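Local coordinates for protein beta-1,3-glucosyltransferase (Paecilomyces sp. J18, PDB 5JVV) that belongs to the carbohydrate-active enzymes called glucosyltransferases and has a beta-sandwich fold consistent with the jelly roll of the GH16 family, at residues I90-G95 against F284-W289; G122-S127 against D250-V255. One frame throughout, in Å; residues are numbered along the deposited sequence.

Interaction 1 (I90-G95 against F284-W289)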
ATOM      1  N   ILE A  90      -2.704  -6.469  -9.081  1.00  8.48           N
ATOM      2  CA  ILE A  90      -1.385  -5.845  -9.077  1.00  8.32           C
ATOM      3  C   ILE A  90      -0.350  -6.876  -9.525  1.00 10.33           C
ATOM      4  O   ILE A  90      -0.207  -7.930  -8.906  1.00 11.71           O
ATOM      5  CB  ILE A  90      -1.056  -5.331  -7.657  1.00  8.14           C
ATOM      6  CG1 ILE A  90      -2.121  -4.324  -7.207  1.00  8.98           C
ATOM      7  CG2 ILE A  90       0.337  -4.709  -7.602  1.00  9.63           C
ATOM      8  CD1 ILE A  90      -2.150  -4.073  -5.707  1.00 10.58           C
ATOM      9  N   LYS A  91       0.355  -6.584 -10.613  1.00  9.27           N
ATOM     10  CA  LYS A  91       1.351  -7.504 -11.143  1.00 11.13           C
ATOM     11  C   LYS A  91       2.673  -7.407 -10.375  1.00 10.70           C
ATOM     12  O   LYS A  91       3.389  -8.397 -10.214  1.00 12.93           O
ATOM     13  CB  LYS A  91       1.575  -7.235 -12.639  1.00 11.96           C
ATOM     14  CG  LYS A  91       2.651  -8.108 -13.276  1.00 18.20           C
ATOM     15  CD  LYS A  91       3.035  -7.630 -14.670  1.00 32.63           C
ATOM     16  CE  LYS A  91       1.904  -7.799 -15.671  1.00 40.79           C
ATOM     17  NZ  LYS A  91       1.568  -9.237 -15.880  1.00 47.86           N
ATOM     18  N   HIS A  92       2.990  -6.211  -9.887  1.00  9.81           N
ATOM     19  CA  HIS A  92       4.283  -5.951  -9.276  1.00  8.14           C
ATOM     20  C   HIS A  92       4.094  -4.837  -8.263  1.00  7.96           C
ATOM     21  O   HIS A  92       3.297  -3.920  -8.483  1.00  9.20           O
ATOM     22  CB  HIS A  92       5.276  -5.505 -10.364  1.00  9.46           C
ATOM     23  CG  HIS A  92       6.718  -5.527  -9.952  1.00  8.78           C
ATOM     24  ND1 HIS A  92       7.316  -4.492  -9.259  1.00  9.19           N
ATOM     25  CD2 HIS A  92       7.701  -6.423 -10.205  1.00 13.24           C
ATOM     26  CE1 HIS A  92       8.592  -4.765  -9.077  1.00  9.59           C
ATOM     27  NE2 HIS A  92       8.857  -5.934  -9.635  1.00 12.31           N
ATOM     28  N   MET A  93       4.806  -4.923  -7.146  1.00  8.54           N
ATOM     29  CA  MET A  93       4.832  -3.840  -6.172  1.00  8.41           C
ATOM     30  C   MET A  93       6.288  -3.557  -5.843  1.00  8.56           C
ATOM     31  O   MET A  93       7.162  -4.334  -6.225  1.00  8.75           O
ATOM     32  CB  MET A  93       4.051  -4.197  -4.903  1.00 11.95           C
ATOM     33  CG  MET A  93       4.714  -5.250  -4.014  1.00  7.89           C
ATOM     34  SD  MET A  93       3.975  -5.266  -2.378  1.00  9.26           S
ATOM     35  CE  MET A  93       4.556  -3.694  -1.785  1.00 14.50           C
ATOM     36  N   PRO A  94       6.568  -2.433  -5.164  1.00  8.81           N
ATOM     37  CA  PRO A  94       7.989  -2.186  -4.889  1.00  8.00           C
ATOM     38  C   PRO A  94       8.591  -3.324  -4.072  1.00 10.00           C
ATOM     39  O   PRO A  94       7.941  -3.891  -3.167  1.00  9.45           O
ATOM     40  CB  PRO A  94       7.958  -0.862  -4.120  1.00  8.79           C
ATOM     41  CG  PRO A  94       6.801  -0.146  -4.751  1.00  8.72           C
ATOM     42  CD  PRO A  94       5.752  -1.223  -4.958  1.00  7.44           C
ATOM     43  N   GLY A  95       9.820  -3.690  -4.436  1.00 10.13           N
ATOM     44  CA  GLY A  95      10.445  -4.877  -3.885  1.00 11.98           C
ATOM     45  C   GLY A  95      10.944  -4.732  -2.465  1.00 10.04           C
ATOM     46  O   GLY A  95      10.795  -3.689  -1.817  1.00 11.02           O
ATOM     47  N   PHE A 284      17.039   0.599  -6.965  1.00  8.97           N
ATOM     48  CA  PHE A 284      15.610   0.936  -6.959  1.00  7.74           C
ATOM     49  C   PHE A 284      14.898   0.649  -8.265  1.00  8.29           C
ATOM     50  O   PHE A 284      13.746   1.056  -8.469  1.00 10.16           O
ATOM     51  CB  PHE A 284      15.430   2.386  -6.495  1.00  7.65           C
ATOM     52  CG  PHE A 284      15.909   2.586  -5.095  1.00  7.88           C
ATOM     53  CD1 PHE A 284      15.096   2.232  -4.031  1.00  9.49           C
ATOM     54  CD2 PHE A 284      17.206   3.007  -4.845  1.00  7.94           C
ATOM     55  CE1 PHE A 284      15.538   2.358  -2.718  1.00  9.31           C
ATOM     56  CE2 PHE A 284      17.664   3.131  -3.551  1.00 10.52           C
ATOM     57  CZ  PHE A 284      16.829   2.801  -2.480  1.00 11.58           C
ATOM     58  N   LYS A 285      15.560  -0.086  -9.145  1.00  9.64           N
ATOM     59  CA  LYS A 285      14.930  -0.483 -10.395  0.55 10.64           C
ATOM     60  C   LYS A 285      13.672  -1.302 -10.125  1.00  9.87           C
ATOM     61  O   LYS A 285      12.700  -1.223 -10.878  1.00 12.34           O
ATOM     62  CB  LYS A 285      15.912  -1.267 -11.265  0.55 15.46           C
ATOM     63  CG  LYS A 285      15.449  -1.429 -12.693  0.55 21.95           C
ATOM     64  CD  LYS A 285      16.590  -1.845 -13.607  0.55 25.83           C
ATOM     65  CE  LYS A 285      16.050  -2.257 -14.959  0.55 28.44           C
ATOM     66  NZ  LYS A 285      14.956  -3.257 -14.804  0.55 26.54           N
ATOM     67  N   GLU A 286      13.678  -2.072  -9.033  1.00  8.96           N
ATOM     68  CA  GLU A 286      12.526  -2.912  -8.705  1.00 11.33           C
ATOM     69  C   GLU A 286      11.534  -2.229  -7.772  1.00 10.56           C
ATOM     70  O   GLU A 286      10.568  -2.850  -7.347  1.00 10.64           O
ATOM     71  CB  GLU A 286      12.974  -4.242  -8.075  1.00 15.09           C
ATOM     72  CG  GLU A 286      13.570  -5.232  -9.059  1.00 16.17           C
ATOM     73  CD  GLU A 286      12.532  -5.771 -10.021  1.00 20.26           C
ATOM     74  OE1 GLU A 286      11.553  -6.384  -9.543  1.00 20.74           O
ATOM     75  OE2 GLU A 286      12.694  -5.569 -11.243  1.00 22.36           O
ATOM     76  N   ALA A 287      11.766  -0.958  -7.455  1.00  8.53           N
ATOM     77  CA  ALA A 287      10.850  -0.227  -6.587  1.00  9.25           C
ATOM     78  C   ALA A 287       9.743   0.411  -7.413  1.00 10.95           C
ATOM     79  O   ALA A 287       9.642   1.634  -7.489  1.00 11.08           O
ATOM     80  CB  ALA A 287      11.613   0.832  -5.774  1.00  9.29           C
ATOM     81  N   TYR A 288       8.906  -0.424  -8.030  1.00  8.34           N
ATOM     82  CA  TYR A 288       7.790   0.069  -8.834  1.00  7.64           C
ATOM     83  C   TYR A 288       6.525  -0.735  -8.643  1.00  7.79           C
ATOM     84  O   TYR A 288       6.572  -1.915  -8.305  1.00  9.45           O
ATOM     85  CB  TYR A 288       8.146   0.109 -10.326  1.00 11.16           C
ATOM     86  CG  TYR A 288       8.316  -1.234 -11.015  1.00  9.01           C
ATOM     87  CD1 TYR A 288       7.236  -1.877 -11.613  1.00  9.69           C
ATOM     88  CD2 TYR A 288       9.569  -1.823 -11.122  1.00  9.34           C
ATOM     89  CE1 TYR A 288       7.399  -3.088 -12.272  1.00  8.37           C
ATOM     90  CE2 TYR A 288       9.747  -3.029 -11.776  1.00 12.21           C
ATOM     91  CZ  TYR A 288       8.652  -3.657 -12.347  1.00 12.03           C
ATOM     92  OH  TYR A 288       8.811  -4.858 -13.006  1.00 13.95           O
ATOM     93  N   TRP A 289       5.395  -0.068  -8.843  1.00  8.15           N
ATOM     94  CA  TRP A 289       4.102  -0.736  -8.944  1.00  7.70           C
ATOM     95  C   TRP A 289       3.802  -1.006 -10.408  1.00  7.85           C
ATOM     96  O   TRP A 289       4.069  -0.163 -11.273  1.00  9.84           O
ATOM     97  CB  TRP A 289       2.987   0.171  -8.411  1.00  7.65           C
ATOM     98  CG  TRP A 289       3.080   0.505  -6.973  1.00  8.94           C
ATOM     99  CD1 TRP A 289       3.737   1.563  -6.416  1.00 10.83           C
ATOM    100  CD2 TRP A 289       2.452  -0.192  -5.892  1.00  7.46           C
ATOM    101  NE1 TRP A 289       3.579   1.557  -5.052  1.00  8.62           N
ATOM    102  CE2 TRP A 289       2.784   0.492  -4.705  1.00  7.59           C
ATOM    103  CE3 TRP A 289       1.645  -1.335  -5.811  1.00  9.54           C
ATOM    104  CZ2 TRP A 289       2.354   0.066  -3.455  1.00  8.74           C
ATOM    105  CZ3 TRP A 289       1.211  -1.753  -4.555  1.00 10.79           C
ATOM    106  CH2 TRP A 289       1.568  -1.052  -3.399  1.00 10.50           C
TER
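His92 reaches across to segment 284-289 and spends both ring nitrogens there, a compact example of how one imidazole can join a strand end that turns a corner to a loop. Its ND1 donates to Tyr288 O at 2.8 Å, in the plane of the imidazole although tilted out of the carbonyl plane. From another corner of the ring, NE2 gives its hydrogen to Glu286 OE1 at 2.7 Å, meeting the carboxylate from above its plane, with the two flat groups 77° apart. Two acceptors around one imidazole would probably favour the doubly protonated form. The ring's tilt is fixed as well: it lies almost parallel to that of Tyr288 in an offset stack, centroids 3.7 Å apart, and Tyr54 stacks on Tyr288 as well. Tyr288 manages this although its CB leaves the backbone away from segment 90-95, because CG sits between the backbone N and the carbonyl carbon (chi1 69°) and the ring folds back.

Backbone groups are served too. Gly95 N donates to Glu286 O at 3.1 Å, an oxygen that also receives a weak bond from Tyr288 N, while Met93 N turns elsewhere, to Asn179 OD1. Beyond this polar side, Pro94 CD sits over the five-membered ring of Trp289, 3.4 Å from its centroid, and on the same face Met93 CB lies over the six-membered ring, displaced toward the rim. Both are CH-pi contacts. Ile90 CG2 comes to the rim, 4.0 Å from Trp289 CE3. The indole N-H is satisfied at Asp244 O. Lys91 and His92 together face Glu290, forming a classic beta bulge where strand 84-90 runs out beside strand 289-297, inside the antiparallel sheet of the beta-sandwich.

Interaction 2 (G122-S127 against D250-V255); sequences GVNTQS and DWAGSV
Torsions set up the meeting of Val123 and Trp251. The tryptophan carries CG opposite its own backbone N (chi1 -176°), which sends the indole out from helix 249-255 to lie against the loop. Val123, at chi1 -64°, keeps CG1 beside its backbone N and tucks CG2 between N and the carbonyl carbon, and both methyls thereby reach the indole. CG1 lies over the face, 3.4 Å from Trp251 CD2, in a CH-pi contact with the five-membered ring. CG2 comes nearer the nitrogen side, 3.8 Å from Trp251 NE1, and also touches Val255 CG2 at 3.9 Å. Ala252 adds its methyl to the same group, with Ala252 CB 3.7 Å from Val123 CG1, so one valine is wedged among three residues of the helix.

Next to this apolar patch lies a single, well-aimed polar bond. Asn124 ND2 donates to Ala252 O at 3.1 Å with the N-H nearly straight (177°); the donor lies in the carbonyl plane on a lone pair, and the oxygen lies in the amide plane of the asparagine. The other end of that amide is occupied too, since Asn124 OD1 accepts from Gly99 N, which fixes the rotation of the group.

The loop itself is stiffened from within. Gln126 OE1 accepts from Val123 N at 3.1 Å, while NE2 of the same side chain donates to Gln128 O, and Gln126 N closes on Val123 O. Trp101 of strand 100-107 meets Trp251 edge-to-face and also touches Val123 and Ala252, backing the contact from the sheet. What results is a type II' beta turn from Val123 to Gln126, packed by its first two residues against the short helix that follows strand 240-247.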
ATOM      1  N   GLY A 122       4.666  -1.848   3.937  1.00  8.69           N
ATOM      2  CA  GLY A 122       5.864  -2.468   4.469  1.00  9.45           C
ATOM      3  C   GLY A 122       7.031  -1.533   4.297  1.00  9.71           C
ATOM      4  O   GLY A 122       6.897  -0.488   3.658  1.00  9.14           O
ATOM      5  N   VAL A 123       8.178  -1.910   4.857  1.00  7.31           N
ATOM      6  CA  VAL A 123       9.378  -1.094   4.757  1.00  7.55           C
ATOM      7  C   VAL A 123      10.592  -1.955   4.517  1.00  8.52           C
ATOM      8  O   VAL A 123      10.635  -3.129   4.928  1.00  9.92           O
ATOM      9  CB  VAL A 123       9.608  -0.262   6.051  1.00 10.61           C
ATOM     10  CG1 VAL A 123       8.484   0.738   6.255  1.00  8.55           C
ATOM     11  CG2 VAL A 123       9.737  -1.188   7.277  1.00 12.24           C
ATOM     12  N   ASN A 124      11.576  -1.362   3.843  1.00  8.42           N
ATOM     13  CA  ASN A 124      12.879  -1.980   3.673  1.00  8.93           C
ATOM     14  C   ASN A 124      12.759  -3.380   3.087  1.00 11.24           C
ATOM     15  O   ASN A 124      12.016  -3.569   2.130  1.00 10.13           O
ATOM     16  CB  ASN A 124      13.625  -1.918   5.002  1.00 10.21           C
ATOM     17  CG  ASN A 124      13.766  -0.493   5.489  1.00  9.05           C
ATOM     18  OD1 ASN A 124      14.089   0.410   4.694  1.00 10.91           O
ATOM     19  ND2 ASN A 124      13.489  -0.260   6.769  1.00  9.91           N
ATOM     20  N   THR A 125      13.456  -4.361   3.649  1.00 10.41           N
ATOM     21  CA  THR A 125      13.496  -5.692   3.043  1.00 10.10           C
ATOM     22  C   THR A 125      12.419  -6.648   3.559  1.00  9.81           C
ATOM     23  O   THR A 125      12.567  -7.873   3.460  1.00 13.17           O
ATOM     24  CB  THR A 125      14.873  -6.331   3.232  1.00 10.21           C
ATOM     25  OG1 THR A 125      15.167  -6.381   4.633  1.00 11.73           O
ATOM     26  CG2 THR A 125      15.947  -5.510   2.518  1.00 15.89           C
ATOM     27  N   GLN A 126      11.338  -6.085   4.092  1.00  9.02           N
ATOM     28  CA  GLN A 126      10.187  -6.860   4.550  1.00 11.55           C
ATOM     29  C   GLN A 126       9.729  -7.845   3.474  1.00 12.09           C
ATOM     30  O   GLN A 126       9.793  -7.542   2.287  1.00 10.66           O
ATOM     31  CB  GLN A 126       9.063  -5.884   4.864  1.00 13.30           C
ATOM     32  CG  GLN A 126       7.865  -6.470   5.550  1.00 17.20           C
ATOM     33  CD  GLN A 126       6.957  -5.387   6.064  1.00 12.11           C
ATOM     34  OE1 GLN A 126       7.420  -4.355   6.576  1.00  9.81           O
ATOM     35  NE2 GLN A 126       5.659  -5.600   5.934  1.00 12.26           N
ATOM     36  N   SER A 127       9.259  -9.021   3.892  1.00 11.88           N
ATOM     37  CA  SER A 127       8.874 -10.061   2.941  1.00 13.99           C
ATOM     38  C   SER A 127       7.406 -10.474   3.029  1.00 12.21           C
ATOM     39  O   SER A 127       6.894 -11.131   2.112  1.00 17.03           O
ATOM     40  CB  SER A 127       9.765 -11.292   3.110  1.00 19.79           C
ATOM     41  OG  SER A 127       9.696 -11.775   4.434  1.00 26.81           O
ATOM     42  N   ASP A 250       9.410   8.369   8.700  1.00  9.07           N
ATOM     43  CA  ASP A 250       8.952   7.982  10.042  1.00  8.64           C
ATOM     44  C   ASP A 250       9.151   6.509  10.382  1.00 10.82           C
ATOM     45  O   ASP A 250       9.660   6.174  11.458  1.00 12.45           O
ATOM     46  CB  ASP A 250       7.461   8.294  10.230  1.00 11.82           C
ATOM     47  CG  ASP A 250       7.142   9.778  10.171  1.00 14.57           C
ATOM     48  OD1 ASP A 250       8.061  10.611  10.294  1.00 14.82           O
ATOM     49  OD2 ASP A 250       5.940  10.097  10.008  1.00 19.36           O
ATOM     50  N   TRP A 251       8.702   5.634   9.490  1.00  9.75           N
ATOM     51  CA  TRP A 251       8.759   4.202   9.744  1.00  9.75           C
ATOM     52  C   TRP A 251      10.032   3.597   9.167  1.00  9.54           C
ATOM     53  O   TRP A 251      10.890   3.157   9.932  1.00 11.05           O
ATOM     54  CB  TRP A 251       7.500   3.493   9.216  1.00 11.70           C
ATOM     55  CG  TRP A 251       7.457   2.019   9.537  1.00  9.76           C
ATOM     56  CD1 TRP A 251       8.292   1.331  10.374  1.00 12.61           C
ATOM     57  CD2 TRP A 251       6.519   1.055   9.029  1.00 12.79           C
ATOM     58  NE1 TRP A 251       7.943   0.002  10.402  1.00 14.80           N
ATOM     59  CE2 TRP A 251       6.862  -0.194   9.585  1.00 18.06           C
ATOM     60  CE3 TRP A 251       5.449   1.123   8.131  1.00 15.11           C
ATOM     61  CZ2 TRP A 251       6.159  -1.370   9.286  1.00 18.83           C
ATOM     62  CZ3 TRP A 251       4.749  -0.038   7.837  1.00 19.69           C
ATOM     63  CH2 TRP A 251       5.107  -1.268   8.413  1.00 19.38           C
ATOM     64  N   ALA A 252      10.164   3.580   7.837  1.00  8.03           N
ATOM     65  CA  ALA A 252      11.302   2.922   7.199  1.00  8.78           C
ATOM     66  C   ALA A 252      12.642   3.417   7.746  1.00  7.45           C
ATOM     67  O   ALA A 252      13.560   2.617   7.958  1.00  8.37           O
ATOM     68  CB  ALA A 252      11.261   3.095   5.669  1.00  9.43           C
ATOM     69  N   GLY A 253      12.743   4.731   7.954  1.00  8.68           N
ATOM     70  CA  GLY A 253      13.963   5.357   8.445  1.00  7.42           C
ATOM     71  C   GLY A 253      14.310   5.028   9.888  1.00 10.63           C
ATOM     72  O   GLY A 253      15.482   4.961  10.246  1.00 12.17           O
ATOM     73  N   SER A 254      13.299   4.808  10.718  1.00 11.21           N
ATOM     74  CA  SER A 254      13.549   4.560  12.135  1.00 11.62           C
ATOM     75  C   SER A 254      13.922   3.106  12.426  1.00 11.30           C
ATOM     76  O   SER A 254      14.677   2.840  13.364  1.00 10.35           O
ATOM     77  CB  SER A 254      12.350   4.995  12.980  1.00 11.81           C
ATOM     78  OG  SER A 254      11.210   4.229  12.660  1.00 17.93           O
ATOM     79  N   VAL A 255      13.408   2.168  11.633  1.00  9.12           N
ATOM     80  CA  VAL A 255      13.699   0.742  11.851  1.00  8.06           C
ATOM     81  C   VAL A 255      14.775   0.204  10.905  1.00  9.77           C
ATOM     82  O   VAL A 255      15.195  -0.952  11.011  1.00 10.62           O
ATOM     83  CB  VAL A 255      12.421  -0.132  11.788  1.00  7.89           C
ATOM     84  CG1 VAL A 255      11.397   0.358  12.827  1.00 11.93           C
ATOM     85  CG2 VAL A 255      11.820  -0.127  10.372  1.00  7.95           C
TER

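How the interactions relate
Interaction 2 is nested within the long loop that interaction 1 closes, and the two lie close without touching: their centres are 15 Å apart and their nearest atoms about 4 Å. Strand 100-107 and the chain leading into it connect them. Pro102 packs on Met93, Pro94 and Trp289 of interaction 1, while the adjacent Trp101 serves interaction 2. Just upstream, Ser96 and Gly99 bond to the 122-127 turn, and Cys98, in its disulfide with Cys262, touches Thr125. That turn directly follows strand 116-121, whose Glu-Ile-Asp-Ile-Ile-Glu sequence matches the signature of GH16 enzymes, so interaction 2 probably borders the active-site cleft.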